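Glycerophosphodiester phosphodiesterase (Parabacteroides distasonis, PDB 3NO3) belongs to the glycerophosphoryl diester phosphodiesterase family and folds as a TIM barrel that carries a magnesium ion bound by acidic side chains. Local coordinates at residues D41-A46 / K61-C66; N48-Y53 / P83-Y88; V181-P186 / E211-M216; T198-T203 / V218-T223. All blocks are in the same frame, centred on the assembly; numbering follows the deposited sequence.

Interaction 1 of 4, residues D41-A46 / K61-C66; sequences DVHLTA and KHIQSC. With MG (magnesium ion), chain B.
The imidazole of His43 meets Ile63 on one face and Gln64 at its edge. Ile63 CD1 sits above the ring, displaced from its centre, 4.2 Å from the ring centroid in a CH-pi contact. Ile63 CG2 packs on the CB end of the side chain, 3.7 Å from His43 CB. At the edge, Gln64 NE2 donates to His43 ND1 over 3.1 Å, with an N-H...N angle of 162°. The donor lies close to the ring plane, although the ring and amide planes are turned 53° apart. The bond shows that ND1 acts as an acceptor. Gln64 CB points away from the other segment, but the chain is extended beyond CG (chi2 173°), and this carries the amide back to the ring. The same NE2 also donates to Ser106 O, so two acceptors fix the rotation of the amide.

The contact joins the end of barrel strand 37-44 to a short 3-10 turn, residues 63-65, in the long excursion that follows strand 50-52. Strand 37-44 also carries Asp41, whose OD1 binds the magnesium ion at 2.1 Å, alongside Glu39 and Glu103. Asp41 OD2 accepts from a water that is itself a magnesium ligand.

Past His43 the backbones take over. Gln64 CA makes a CA-H...O contact with Leu44 O, and one water donates to both Leu44 O and Gln64 O. Ala46 N donates to Cys66 O at 3.0 Å. Thr45 CB rests 3.4 Å from that same Cys66 O, while its hydroxyl turns to Asp47 and Val49.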
loop_
_atom_site.group_PDB
_atom_site.type_symbol
_atom_site.label_atom_id
_atom_site.label_comp_id
_atom_site.label_asym_id
_atom_site.label_seq_id
_atom_site.Cartn_x
_atom_site.Cartn_y
_atom_site.Cartn_z
ATOM N N ASP A 41 1.153 2.669 5.593
ATOM C CA ASP A 41 2.395 3.373 5.372
ATOM C C ASP A 41 3.380 3.145 6.512
ATOM O O ASP A 41 3.015 3.241 7.682
ATOM C CB ASP A 41 2.110 4.852 5.233
ATOM C CG ASP A 41 1.070 5.126 4.203
ATOM O OD1 ASP A 41 1.328 4.799 3.025
ATOM O OD2 ASP A 41 -0.002 5.696 4.508
ATOM N N VAL A 42 4.626 2.844 6.173
ATOM C CA VAL A 42 5.623 2.417 7.168
ATOM C C VAL A 42 6.871 3.321 7.152
ATOM O O VAL A 42 7.404 3.605 6.086
ATOM C CB VAL A 42 6.004 0.972 6.942
ATOM C CG1 VAL A 42 7.054 0.486 8.035
ATOM C CG2 VAL A 42 4.730 0.074 6.919
ATOM N N HIS A 43 7.304 3.765 8.345
ATOM C CA HIS A 43 8.574 4.475 8.560
ATOM C C HIS A 43 9.462 3.692 9.545
ATOM O O HIS A 43 8.959 3.012 10.441
ATOM C CB HIS A 43 8.356 5.798 9.255
ATOM C CG HIS A 43 7.474 6.763 8.549
ATOM N ND1 HIS A 43 7.974 7.813 7.817
ATOM C CD2 HIS A 43 6.128 6.915 8.566
ATOM C CE1 HIS A 43 6.968 8.533 7.355
ATOM N NE2 HIS A 43 5.836 8.003 7.783
ATOM N N LEU A 44 10.757 3.897 9.415
ATOM C CA LEU A 44 11.801 3.471 10.314
ATOM C C LEU A 44 12.196 4.676 11.208
ATOM O O LEU A 44 12.640 5.744 10.704
ATOM C CB LEU A 44 13.022 2.948 9.525
ATOM C CG LEU A 44 14.058 2.139 10.311
ATOM C CD1 LEU A 44 13.465 0.803 10.888
ATOM C CD2 LEU A 44 15.346 1.889 9.408
ATOM N N THR A 45 12.055 4.498 12.524
ATOM C CA THR A 45 12.471 5.501 13.515
ATOM C C THR A 45 14.018 5.553 13.566
ATOM O O THR A 45 14.687 4.679 13.004
ATOM C CB THR A 45 11.902 5.211 14.911
ATOM O OG1 THR A 45 12.524 4.024 15.451
ATOM C CG2 THR A 45 10.321 5.089 14.904
ATOM N N ALA A 46 14.555 6.594 14.206
ATOM C CA ALA A 46 16.000 6.788 14.387
ATOM C C ALA A 46 16.692 5.550 14.968
ATOM O O ALA A 46 17.812 5.177 14.552
ATOM C CB ALA A 46 16.270 8.028 15.311
ATOM N N LYS A 61 6.632 16.000 15.599
ATOM C CA LYS A 61 7.785 15.084 15.690
ATOM C C LYS A 61 8.083 14.466 14.335
ATOM O O LYS A 61 7.200 13.858 13.744
ATOM C CB LYS A 61 7.512 14.007 16.722
ATOM C CG LYS A 61 7.237 14.626 18.130
ATOM C CD LYS A 61 7.979 13.951 19.241
ATOM C CE LYS A 61 7.541 14.485 20.653
ATOM N NZ LYS A 61 7.723 13.445 21.767
ATOM N N HIS A 62 9.329 14.586 13.859
ATOM C CA HIS A 62 9.735 14.011 12.584
ATOM C C HIS A 62 10.122 12.590 12.831
ATOM O O HIS A 62 11.176 12.339 13.504
ATOM C CB HIS A 62 10.900 14.812 11.982
ATOM C CG HIS A 62 11.448 14.220 10.729
ATOM N ND1 HIS A 62 12.678 13.613 10.697
ATOM C CD2 HIS A 62 10.943 14.141 9.475
ATOM C CE1 HIS A 62 12.909 13.163 9.469
ATOM N NE2 HIS A 62 11.866 13.455 8.711
ATOM N N ILE A 63 9.340 11.660 12.271
ATOM C CA ILE A 63 9.344 10.249 12.729
ATOM C C ILE A 63 10.712 9.599 12.524
ATOM O O ILE A 63 11.236 8.978 13.418
ATOM C CB ILE A 63 8.231 9.407 12.022
ATOM C CG1 ILE A 63 6.834 9.864 12.512
ATOM C CG2 ILE A 63 8.416 7.895 12.281
ATOM C CD1 ILE A 63 5.696 9.293 11.672
ATOM N N GLN A 64 11.304 9.820 11.353
ATOM C CA GLN A 64 12.549 9.169 10.977
ATOM C C GLN A 64 13.823 9.625 11.712
ATOM O O GLN A 64 14.848 8.930 11.640
ATOM C CB GLN A 64 12.722 9.203 9.452
ATOM C CG GLN A 64 11.673 8.367 8.671
ATOM C CD GLN A 64 11.786 8.573 7.177
ATOM O OE1 GLN A 64 12.844 9.013 6.669
ATOM N NE2 GLN A 64 10.715 8.257 6.459
ATOM N N SER A 65 13.753 10.778 12.387
ATOM C CA SER A 65 14.848 11.276 13.205
ATOM C C SER A 65 14.556 11.183 14.680
ATOM O O SER A 65 15.434 11.536 15.465
ATOM C CB SER A 65 15.291 12.692 12.768
ATOM O OG SER A 65 14.263 13.661 12.886
ATOM N N CYS A 66 13.362 10.664 15.072
ATOM C CA CYS A 66 12.978 10.589 16.475
ATOM C C CYS A 66 13.171 9.135 16.938
ATOM O O CYS A 66 13.024 8.221 16.153
ATOM C CB CYS A 66 11.527 11.010 16.686
ATOM S SG CYS A 66 11.368 12.783 16.702
HETATM MG MG MG B . 0.350 5.161 1.225
HETATM O O HOH W 1 -1.419 5.636 2.358
HETATM O O HOH W 2 15.097 6.641 10.106
HETATM O O HOH W 3 0.819 7.239 1.436
#

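Interaction 2 of 4, residues N48-Y53 / P83-Y88; sequences NVLVVY and PTLEQY
Leu50 and Leu85 run alongside each other in one direction, with Leu50 CD1 3.6 Å from Leu85 CD2. Their CB atoms also touch, so the two side chains pack along their length. Val52 meets Tyr88 differently: the two side chains cross at about a right angle. CG1 of Val52 stands over one face of the Tyr88 ring, 4.3 Å from the centroid and 12° off the normal, in a CH-pi contact. The other branch, CG2, packs on Tyr88 CB and Leu85 CA. With CG1 anti to the backbone N (chi1 -179°), the two methyls divide this work between them. Pro83 adds its CB against Val52 CB.

Strand 50-52 runs antiparallel beside barrel strand 37-44. On its other side it meets the chain entering helix 85-94 through a single bridge between Val51 and Thr84. Two backbone bonds hold this junction. Leu85 N donates to Leu50 O at 2.9 Å, almost straight at 178°, and Val52 N donates to Pro83 O at 3.0 Å.

Thr84 is the N-cap of the helix. Its OG1 accepts from Gln87 N at 3.0 Å, and Gln87 OE1 accepts from Thr84 N in return, forming a capping box. Phe40 of the neighbouring strand packs on all three, so it joins Val52 of the strand to Leu85 and Tyr88 of the helix.

The first turn of the helix is therefore tied twice, by its own cap and by the strand. Leu50 O takes a second donor, a water that also accepts from Glu86 N, so the strand reaches another first-turn amide through solvent.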
loop_
_atom_site.group_PDB
_atom_site.type_symbol
_atom_site.label_atom_id
_atom_site.label_comp_id
_atom_site.label_asym_id
_atom_site.label_seq_id
_atom_site.Cartn_x
_atom_site.Cartn_y
_atom_site.Cartn_z
ATOM N N ASN A 48 15.563 2.445 14.683
ATOM C CA ASN A 48 15.275 1.270 13.852
ATOM C C ASN A 48 14.033 0.455 14.273
ATOM O O ASN A 48 13.997 -0.741 14.097
ATOM C CB ASN A 48 16.500 0.361 13.679
ATOM C CG ASN A 48 17.651 1.037 12.946
ATOM O OD1 ASN A 48 17.539 2.148 12.449
ATOM N ND2 ASN A 48 18.772 0.332 12.862
ATOM N N VAL A 49 13.010 1.147 14.772
ATOM C CA VAL A 49 11.694 0.571 15.022
ATOM C C VAL A 49 10.786 0.966 13.855
ATOM O O VAL A 49 10.757 2.135 13.421
ATOM C CB VAL A 49 11.106 1.015 16.357
ATOM C CG1 VAL A 49 9.663 0.412 16.579
ATOM C CG2 VAL A 49 12.040 0.659 17.532
ATOM N N LEU A 50 10.087 -0.015 13.310
ATOM C CA LEU A 50 9.158 0.229 12.217
ATOM C C LEU A 50 7.796 0.591 12.813
ATOM O O LEU A 50 7.274 -0.137 13.623
ATOM C CB LEU A 50 9.073 -1.015 11.302
ATOM C CG LEU A 50 10.362 -1.289 10.487
ATOM C CD1 LEU A 50 10.351 -2.708 10.010
ATOM C CD2 LEU A 50 10.473 -0.309 9.290
ATOM N N VAL A 51 7.227 1.694 12.357
ATOM C CA VAL A 51 5.912 2.185 12.831
ATOM C C VAL A 51 5.058 2.511 11.634
ATOM O O VAL A 51 5.590 2.691 10.530
ATOM C CB VAL A 51 6.075 3.423 13.740
ATOM C CG1 VAL A 51 6.911 3.073 15.008
ATOM C CG2 VAL A 51 6.753 4.620 12.962
ATOM N N VAL A 52 3.751 2.672 11.875
ATOM C CA VAL A 52 2.760 2.797 10.836
ATOM C C VAL A 52 2.107 4.173 10.930
ATOM O O VAL A 52 1.424 4.490 11.930
ATOM C CB VAL A 52 1.703 1.696 10.923
ATOM C CG1 VAL A 52 0.678 1.838 9.781
ATOM C CG2 VAL A 52 2.367 0.346 10.819
ATOM N N TYR A 53 2.362 5.007 9.913
ATOM C CA TYR A 53 1.821 6.387 9.859
ATOM C C TYR A 53 2.094 7.007 8.482
ATOM O O TYR A 53 3.132 6.718 7.876
ATOM C CB TYR A 53 2.449 7.272 10.976
ATOM C CG TYR A 53 1.638 8.513 11.282
ATOM C CD1 TYR A 53 0.457 8.432 12.017
ATOM C CD2 TYR A 53 2.026 9.758 10.804
ATOM C CE1 TYR A 53 -0.300 9.541 12.295
ATOM C CE2 TYR A 53 1.273 10.914 11.096
ATOM C CZ TYR A 53 0.101 10.783 11.835
ATOM O OH TYR A 53 -0.650 11.876 12.107
ATOM N N PRO A 83 0.673 2.801 15.948
ATOM C CA PRO A 83 0.980 1.366 15.904
ATOM C C PRO A 83 2.438 1.094 15.549
ATOM O O PRO A 83 2.999 1.772 14.668
ATOM C CB PRO A 83 0.084 0.840 14.766
ATOM C CG PRO A 83 -0.958 1.846 14.567
ATOM C CD PRO A 83 -0.286 3.162 14.894
ATOM N N THR A 84 3.034 0.101 16.179
ATOM C CA THR A 84 4.260 -0.486 15.625
ATOM C C THR A 84 3.830 -1.346 14.451
ATOM O O THR A 84 2.677 -1.818 14.384
ATOM C CB THR A 84 5.060 -1.316 16.633
ATOM O OG1 THR A 84 4.269 -2.418 17.075
ATOM C CG2 THR A 84 5.489 -0.466 17.871
ATOM N N LEU A 85 4.755 -1.570 13.525
ATOM C CA LEU A 85 4.526 -2.510 12.440
ATOM C C LEU A 85 4.270 -3.890 13.013
ATOM O O LEU A 85 3.369 -4.598 12.553
ATOM C CB LEU A 85 5.712 -2.571 11.468
ATOM C CG LEU A 85 5.576 -3.619 10.322
ATOM C CD1 LEU A 85 4.303 -3.277 9.444
ATOM C CD2 LEU A 85 6.928 -3.707 9.465
ATOM N N GLU A 86 5.029 -4.271 14.038
ATOM C CA GLU A 86 4.794 -5.541 14.691
ATOM C C GLU A 86 3.355 -5.706 15.158
ATOM O O GLU A 86 2.779 -6.764 14.943
ATOM C CB GLU A 86 5.707 -5.696 15.891
ATOM C CG GLU A 86 5.603 -7.039 16.619
ATOM C CD GLU A 86 6.423 -7.109 17.908
ATOM O OE1 GLU A 86 6.604 -6.052 18.589
ATOM O OE2 GLU A 86 6.863 -8.265 18.253
ATOM N N GLN A 87 2.823 -4.700 15.836
ATOM C CA GLN A 87 1.393 -4.740 16.252
ATOM C C GLN A 87 0.444 -4.870 15.065
ATOM O O GLN A 87 -0.591 -5.599 15.113
ATOM C CB GLN A 87 1.026 -3.474 17.026
ATOM C CG GLN A 87 1.613 -3.446 18.453
ATOM C CD GLN A 87 1.723 -2.076 19.047
ATOM O OE1 GLN A 87 1.258 -1.074 18.475
ATOM N NE2 GLN A 87 2.304 -2.018 20.233
ATOM N N TYR A 88 0.757 -4.150 13.998
ATOM C CA TYR A 88 -0.088 -4.131 12.784
ATOM C C TYR A 88 -0.116 -5.512 12.188
ATOM O O TYR A 88 -1.200 -6.038 11.867
ATOM C CB TYR A 88 0.399 -3.077 11.755
ATOM C CG TYR A 88 -0.724 -2.307 11.084
ATOM C CD1 TYR A 88 -1.407 -1.323 11.775
ATOM C CD2 TYR A 88 -1.104 -2.564 9.770
ATOM C CE1 TYR A 88 -2.454 -0.595 11.191
ATOM C CE2 TYR A 88 -2.141 -1.826 9.176
ATOM C CZ TYR A 88 -2.798 -0.847 9.889
ATOM O OH TYR A 88 -3.859 -0.167 9.305
HETATM O O HOH W 4 7.694 -2.711 14.499
#

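Interaction 3 of 4, residues V181-P186 / E211-M216; sequences VLQSHP and EEMIDM
This is a side-chain contact between two helix ends on the outer layer of the barrel, where residues 181-186 meet residues 211-216. The backbones stay well apart, with the CA atoms of Leu182 and Met213 8.7 Å from each other. Long side chains bridge the gap.

The polar link is between Gln183 and Glu212. Glu212 has two modelled conformers, so the bond holds for one and is doubtful for the other. In that one conformer Gln183 NE2 donates to Glu212 OE2 at 2.8 Å, with the acceptor nearly in the amide plane. The two side chains cross at about a right angle. Glu212 reaches over because its CG is anti to the backbone N (chi1 -171°) and the chain beyond is extended.

Helix 179-184 follows strand 174-178, and helix 207-216 links strands 198-202 and 220-223 in the TIM-barrel pattern. Both helices cover strand 198-202: Leu182 and Met213 each pack on Val201.

The apolar part rests on two selenomethionines. Met216 extends from CB and then bends at its last torsion. Its SE comes 4.2 Å from Leu182 CB, and its CE 4.1 Å from Leu182 O. Met213 CE lies 4.3 Å from Gln183 CG. Pro186, which is exposed, borders Met216, and Val189 of helix 188-194 also touches Met216.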
loop_
_atom_site.group_PDB
_atom_site.type_symbol
_atom_site.label_atom_id
_atom_site.label_comp_id
_atom_site.label_asym_id
_atom_site.label_seq_id
_atom_site.Cartn_x
_atom_site.Cartn_y
_atom_site.Cartn_z
ATOM N N VAL A 181 -1.611 10.046 -14.228
ATOM C CA VAL A 181 -0.565 9.391 -15.010
ATOM C C VAL A 181 -1.190 8.386 -15.992
ATOM O O VAL A 181 -0.811 8.365 -17.171
ATOM C CB VAL A 181 0.493 8.693 -14.115
ATOM C CG1 VAL A 181 1.505 7.932 -14.958
ATOM C CG2 VAL A 181 1.220 9.736 -13.200
ATOM N N LEU A 182 -2.153 7.600 -15.523
ATOM C CA LEU A 182 -2.792 6.595 -16.371
ATOM C C LEU A 182 -3.705 7.228 -17.398
ATOM O O LEU A 182 -3.777 6.734 -18.526
ATOM C CB LEU A 182 -3.507 5.520 -15.539
ATOM C CG LEU A 182 -2.580 4.730 -14.610
ATOM C CD1 LEU A 182 -3.348 3.704 -13.866
ATOM C CD2 LEU A 182 -1.388 4.076 -15.359
ATOM N N GLN A 183 -4.343 8.345 -17.048
ATOM C CA GLN A 183 -5.059 9.165 -18.058
ATOM C C GLN A 183 -4.125 9.749 -19.110
ATOM O O GLN A 183 -4.444 9.703 -20.296
ATOM C CB GLN A 183 -5.832 10.296 -17.405
ATOM C CG GLN A 183 -7.005 9.819 -16.562
ATOM C CD GLN A 183 -7.665 10.941 -15.755
ATOM O OE1 GLN A 183 -7.002 11.868 -15.306
ATOM N NE2 GLN A 183 -8.983 10.850 -15.581
ATOM N N SER A 184 -2.982 10.280 -18.684
ATOM C CA SER A 184 -1.945 10.791 -19.604
ATOM C C SER A 184 -1.244 9.737 -20.460
ATOM O O SER A 184 -0.764 10.078 -21.524
ATOM C CB SER A 184 -0.854 11.533 -18.836
ATOM O OG SER A 184 -1.399 12.676 -18.220
ATOM N N HIS A 185 -1.136 8.504 -19.963
ATOM C CA HIS A 185 -0.510 7.369 -20.666
ATOM C C HIS A 185 -1.540 6.236 -20.741
ATOM O O HIS A 185 -1.412 5.223 -20.015
ATOM C CB HIS A 185 0.752 6.895 -19.941
ATOM C CG HIS A 185 1.855 7.902 -19.934
ATOM N ND1 HIS A 185 2.016 8.822 -18.916
ATOM C CD2 HIS A 185 2.839 8.150 -20.832
ATOM C CE1 HIS A 185 3.067 9.582 -19.184
ATOM N NE2 HIS A 185 3.575 9.203 -20.345
ATOM N N PRO A 186 -2.583 6.406 -21.615
ATOM C CA PRO A 186 -3.718 5.461 -21.615
ATOM C C PRO A 186 -3.414 4.029 -22.082
ATOM O O PRO A 186 -4.258 3.178 -21.843
ATOM C CB PRO A 186 -4.767 6.136 -22.536
ATOM C CG PRO A 186 -3.950 7.034 -23.430
ATOM C CD PRO A 186 -2.768 7.483 -22.615
ATOM N N GLU A 211 -15.357 4.030 -12.492
ATOM C CA GLU A 211 -15.843 3.422 -13.741
ATOM C C GLU A 211 -14.858 3.518 -14.880
ATOM O O GLU A 211 -14.635 2.512 -15.534
ATOM C CB GLU A 211 -17.213 3.978 -14.174
ATOM C CG GLU A 211 -18.280 3.672 -13.145
ATOM C CD GLU A 211 -19.538 3.071 -13.722
ATOM O OE1 GLU A 211 -19.531 1.863 -14.115
ATOM O OE2 GLU A 211 -20.539 3.823 -13.749
ATOM N N GLU A 212 -14.254 4.694 -15.060
ATOM C CA GLU A 212 -13.195 4.929 -16.074
ATOM C C GLU A 212 -12.022 3.960 -15.902
ATOM O O GLU A 212 -11.561 3.335 -16.860
ATOM C CB GLU A 212 -12.679 6.387 -16.015
ATOM C CG GLU A 212 -11.731 6.856 -17.156
ATOM C CD GLU A 212 -11.427 8.343 -17.059
ATOM O OE1 GLU A 212 -12.373 9.150 -17.097
ATOM O OE2 GLU A 212 -10.264 8.728 -16.952
HETATM N N MSE A 213 -11.545 3.818 -14.667
HETATM C CA MSE A 213 -10.406 2.916 -14.366
HETATM C C MSE A 213 -10.758 1.418 -14.507
HETATM O O MSE A 213 -9.926 0.632 -14.966
HETATM C CB MSE A 213 -9.830 3.235 -12.967
HETATM C CG MSE A 213 -9.260 4.654 -12.841
HETATM SE SE MSE A 213 -7.789 4.972 -14.021
HETATM C CE MSE A 213 -8.645 5.940 -15.485
ATOM N N ILE A 214 -11.976 1.035 -14.125
ATOM C CA ILE A 214 -12.455 -0.337 -14.287
ATOM C C ILE A 214 -12.577 -0.659 -15.790
ATOM O O ILE A 214 -12.056 -1.683 -16.223
ATOM C CB ILE A 214 -13.806 -0.601 -13.562
ATOM C CG1 ILE A 214 -13.646 -0.537 -12.052
ATOM C CG2 ILE A 214 -14.348 -1.995 -13.907
ATOM C CD1 ILE A 214 -14.987 -0.377 -11.329
ATOM N N ASP A 215 -13.172 0.261 -16.562
ATOM C CA ASP A 215 -13.211 0.170 -18.053
ATOM C C ASP A 215 -11.822 0.026 -18.685
ATOM O O ASP A 215 -11.636 -0.775 -19.580
ATOM C CB ASP A 215 -13.889 1.405 -18.674
ATOM C CG ASP A 215 -15.418 1.437 -18.487
ATOM O OD1 ASP A 215 -16.061 0.389 -18.251
ATOM O OD2 ASP A 215 -15.972 2.554 -18.593
HETATM N N MSE A 216 -10.848 0.776 -18.186
HETATM C CA MSE A 216 -9.445 0.660 -18.645
HETATM C C MSE A 216 -8.800 -0.704 -18.306
HETATM O O MSE A 216 -7.820 -1.100 -18.936
HETATM C CB MSE A 216 -8.612 1.823 -18.061
HETATM C CG MSE A 216 -7.250 2.037 -18.677
HETATM SE SE MSE A 216 -6.350 3.568 -17.929
HETATM C CE MSE A 216 -7.452 4.947 -18.806
#

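Interaction 4 of 4, residues T198-T203 / V218-T223; sequences TSNVWT and VDFITT
Backbone hydrogen bonds join the parallel strands 198-202 and 220-223. Phe220 N donates to Ser199 O at 3.0 Å. Thr222 N donates to Val201 O at 2.8 Å. Between them, Val201 N reaches Phe220 O over a long 3.3 Å.

Side-chain bonds add to the pairing: one set where the strands begin to pair, one across the sheet face that carries Asn200. Asp219 OD2 accepts from Ser199 N at 2.8 Å, met on its anti side. In exchange, Ser199 OG accepts from Asp219 N at 3.2 Å. The Ser199 hydroxyl stands between its own N and carbonyl carbon (chi1 55°), which turns it to this amide. Further along, Thr222 OG1 donates to Asn200 OD1 at 2.8 Å, the two side chains crossing at about a right angle.

The strands flank helix 207-216 in a beta-alpha-beta crossover of the TIM barrel. Strand 220-223 then pairs with strand 6-9, which closes the barrel.

Apolar contacts divide between the two faces of the sheet. On one, Asn200 CB approaches the edge of the Phe220 ring, whose plane is 64° from the Asn200 amide; Ile8 packs on both residues. On the other, Val201 and Ile221 extend together, Val201 CG1 3.9 Å from Ile221 CG1. Val218 CG2 joins the same cluster, where Met213 of helix 207-216 packs on Val201 and Val218. Near the strand ends Trp202 CB touches Thr222 CB at 3.9 Å. The indole leads away from residues 218-223: its NE1 donates to Asp176 O, and a bound glycerol lies nearby.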
loop_
_atom_site.group_PDB
_atom_site.type_symbol
_atom_site.label_atom_id
_atom_site.label_comp_id
_atom_site.label_asym_id
_atom_site.label_seq_id
_atom_site.Cartn_x
_atom_site.Cartn_y
_atom_site.Cartn_z
ATOM N N THR A 198 0.987 -6.387 -12.861
ATOM C CA THR A 198 -0.273 -5.766 -12.401
ATOM C C THR A 198 -0.296 -4.218 -12.519
ATOM O O THR A 198 0.751 -3.544 -12.489
ATOM C CB THR A 198 -0.643 -6.185 -10.988
ATOM O OG1 THR A 198 0.345 -5.712 -10.056
ATOM C CG2 THR A 198 -0.776 -7.693 -10.952
ATOM N N SER A 199 -1.502 -3.680 -12.666
ATOM C CA SER A 199 -1.717 -2.235 -12.682
ATOM C C SER A 199 -2.596 -1.882 -11.479
ATOM O O SER A 199 -3.590 -2.555 -11.233
ATOM C CB SER A 199 -2.369 -1.811 -13.993
ATOM O OG SER A 199 -3.555 -2.511 -14.226
ATOM N N ASN A 200 -2.209 -0.857 -10.734
ATOM C CA ASN A 200 -2.958 -0.357 -9.548
ATOM C C ASN A 200 -3.027 1.164 -9.728
ATOM O O ASN A 200 -2.118 1.760 -10.348
ATOM C CB ASN A 200 -2.215 -0.806 -8.287
ATOM C CG ASN A 200 -2.927 -0.493 -6.955
ATOM O OD1 ASN A 200 -3.999 0.136 -6.868
ATOM N ND2 ASN A 200 -2.288 -0.974 -5.889
ATOM N N VAL A 201 -4.140 1.771 -9.285
ATOM C CA VAL A 201 -4.327 3.203 -9.435
ATOM C C VAL A 201 -4.769 3.815 -8.094
ATOM O O VAL A 201 -5.560 3.213 -7.383
ATOM C CB VAL A 201 -5.323 3.536 -10.586
ATOM C CG1 VAL A 201 -6.755 2.967 -10.326
ATOM C CG2 VAL A 201 -5.344 5.037 -10.854
ATOM N N TRP A 202 -4.231 4.995 -7.765
ATOM C CA TRP A 202 -4.525 5.673 -6.478
ATOM C C TRP A 202 -4.811 7.173 -6.679
ATOM O O TRP A 202 -4.437 7.709 -7.723
ATOM C CB TRP A 202 -3.359 5.505 -5.481
ATOM C CG TRP A 202 -2.020 6.001 -5.955
ATOM C CD1 TRP A 202 -1.062 5.281 -6.598
ATOM C CD2 TRP A 202 -1.480 7.325 -5.800
ATOM N NE1 TRP A 202 0.011 6.059 -6.889
ATOM C CE2 TRP A 202 -0.203 7.320 -6.396
ATOM C CE3 TRP A 202 -1.946 8.511 -5.196
ATOM C CZ2 TRP A 202 0.621 8.467 -6.439
ATOM C CZ3 TRP A 202 -1.120 9.650 -5.226
ATOM C CH2 TRP A 202 0.138 9.623 -5.861
ATOM N N THR A 203 -5.494 7.871 -5.754
ATOM C CA THR A 203 -6.401 7.342 -4.747
ATOM C C THR A 203 -7.737 7.725 -5.361
ATOM O O THR A 203 -7.987 8.906 -5.526
ATOM C CB THR A 203 -6.110 7.965 -3.375
ATOM O OG1 THR A 203 -4.830 7.474 -2.940
ATOM C CG2 THR A 203 -7.126 7.542 -2.345
ATOM N N VAL A 218 -7.696 -1.821 -14.984
ATOM C CA VAL A 218 -6.749 -1.881 -13.860
ATOM C C VAL A 218 -7.000 -3.104 -12.973
ATOM O O VAL A 218 -8.135 -3.441 -12.683
ATOM C CB VAL A 218 -6.750 -0.604 -12.941
ATOM C CG1 VAL A 218 -6.268 0.613 -13.721
ATOM C CG2 VAL A 218 -8.173 -0.324 -12.299
ATOM N N ASP A 219 -5.946 -3.798 -12.581
ATOM C CA ASP A 219 -6.084 -4.953 -11.695
ATOM C C ASP A 219 -6.600 -4.508 -10.319
ATOM O O ASP A 219 -7.395 -5.232 -9.701
ATOM C CB ASP A 219 -4.758 -5.690 -11.478
ATOM C CG ASP A 219 -4.221 -6.326 -12.759
ATOM O OD1 ASP A 219 -4.637 -7.440 -13.103
ATOM O OD2 ASP A 219 -3.362 -5.694 -13.395
ATOM N N PHE A 220 -6.140 -3.348 -9.843
ATOM C CA PHE A 220 -6.525 -2.839 -8.514
ATOM C C PHE A 220 -6.913 -1.377 -8.563
ATOM O O PHE A 220 -6.364 -0.614 -9.349
ATOM C CB PHE A 220 -5.381 -3.026 -7.515
ATOM C CG PHE A 220 -4.842 -4.433 -7.437
ATOM C CD1 PHE A 220 -5.588 -5.435 -6.863
ATOM C CD2 PHE A 220 -3.549 -4.756 -7.914
ATOM C CE1 PHE A 220 -5.089 -6.748 -6.797
ATOM C CE2 PHE A 220 -3.060 -6.039 -7.826
ATOM C CZ PHE A 220 -3.825 -7.038 -7.292
ATOM N N ILE A 221 -7.884 -1.008 -7.731
ATOM C CA ILE A 221 -8.194 0.373 -7.424
ATOM C C ILE A 221 -7.908 0.612 -5.923
ATOM O O ILE A 221 -8.455 -0.110 -5.086
ATOM C CB ILE A 221 -9.639 0.697 -7.717
ATOM C CG1 ILE A 221 -9.883 0.848 -9.238
ATOM C CG2 ILE A 221 -10.054 2.007 -7.036
ATOM C CD1 ILE A 221 -11.396 1.013 -9.558
ATOM N N THR A 222 -7.078 1.612 -5.627
ATOM C CA THR A 222 -6.750 2.046 -4.268
ATOM C C THR A 222 -7.627 3.241 -3.975
ATOM O O THR A 222 -7.601 4.236 -4.709
ATOM C CB THR A 222 -5.249 2.386 -4.106
ATOM O OG1 THR A 222 -4.492 1.196 -4.297
ATOM C CG2 THR A 222 -4.934 2.955 -2.688
ATOM N N THR A 223 -8.439 3.148 -2.932
ATOM C CA THR A 223 -9.504 4.136 -2.712
ATOM C C THR A 223 -9.756 4.394 -1.229
ATOM O O THR A 223 -9.580 3.494 -0.407
ATOM C CB THR A 223 -10.840 3.652 -3.375
ATOM O OG1 THR A 223 -11.895 4.599 -3.115
ATOM C CG2 THR A 223 -11.247 2.281 -2.853
#

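Interactions 1 and 2 adjoin, their centres 10 Å apart. They share the antiparallel pairing of strands 37-44 and 50-52, where Val51 N lies 2.9 Å from His43 O and Tyr53 N 2.9 Å from Asp41 O. Interactions 3 and 4 form a second pair, also 10 Å apart between centres. Helix 207-216 packs there on its own strands, with Ile214 CG1 3.7 Å from Ile221 CD1. The two pairs lie on opposite sides of the chain's centre. Interactions 1, 2 and 4 reach one sheet; 1 and 4 have centres about 27 Å apart and nearest atoms about 9 Å apart. The magnesium ion held by Asp41 of interaction 1, with Glu39 and Glu103, lies about 9 Å from the Val52 side chain and about 7 Å from that of Thr222.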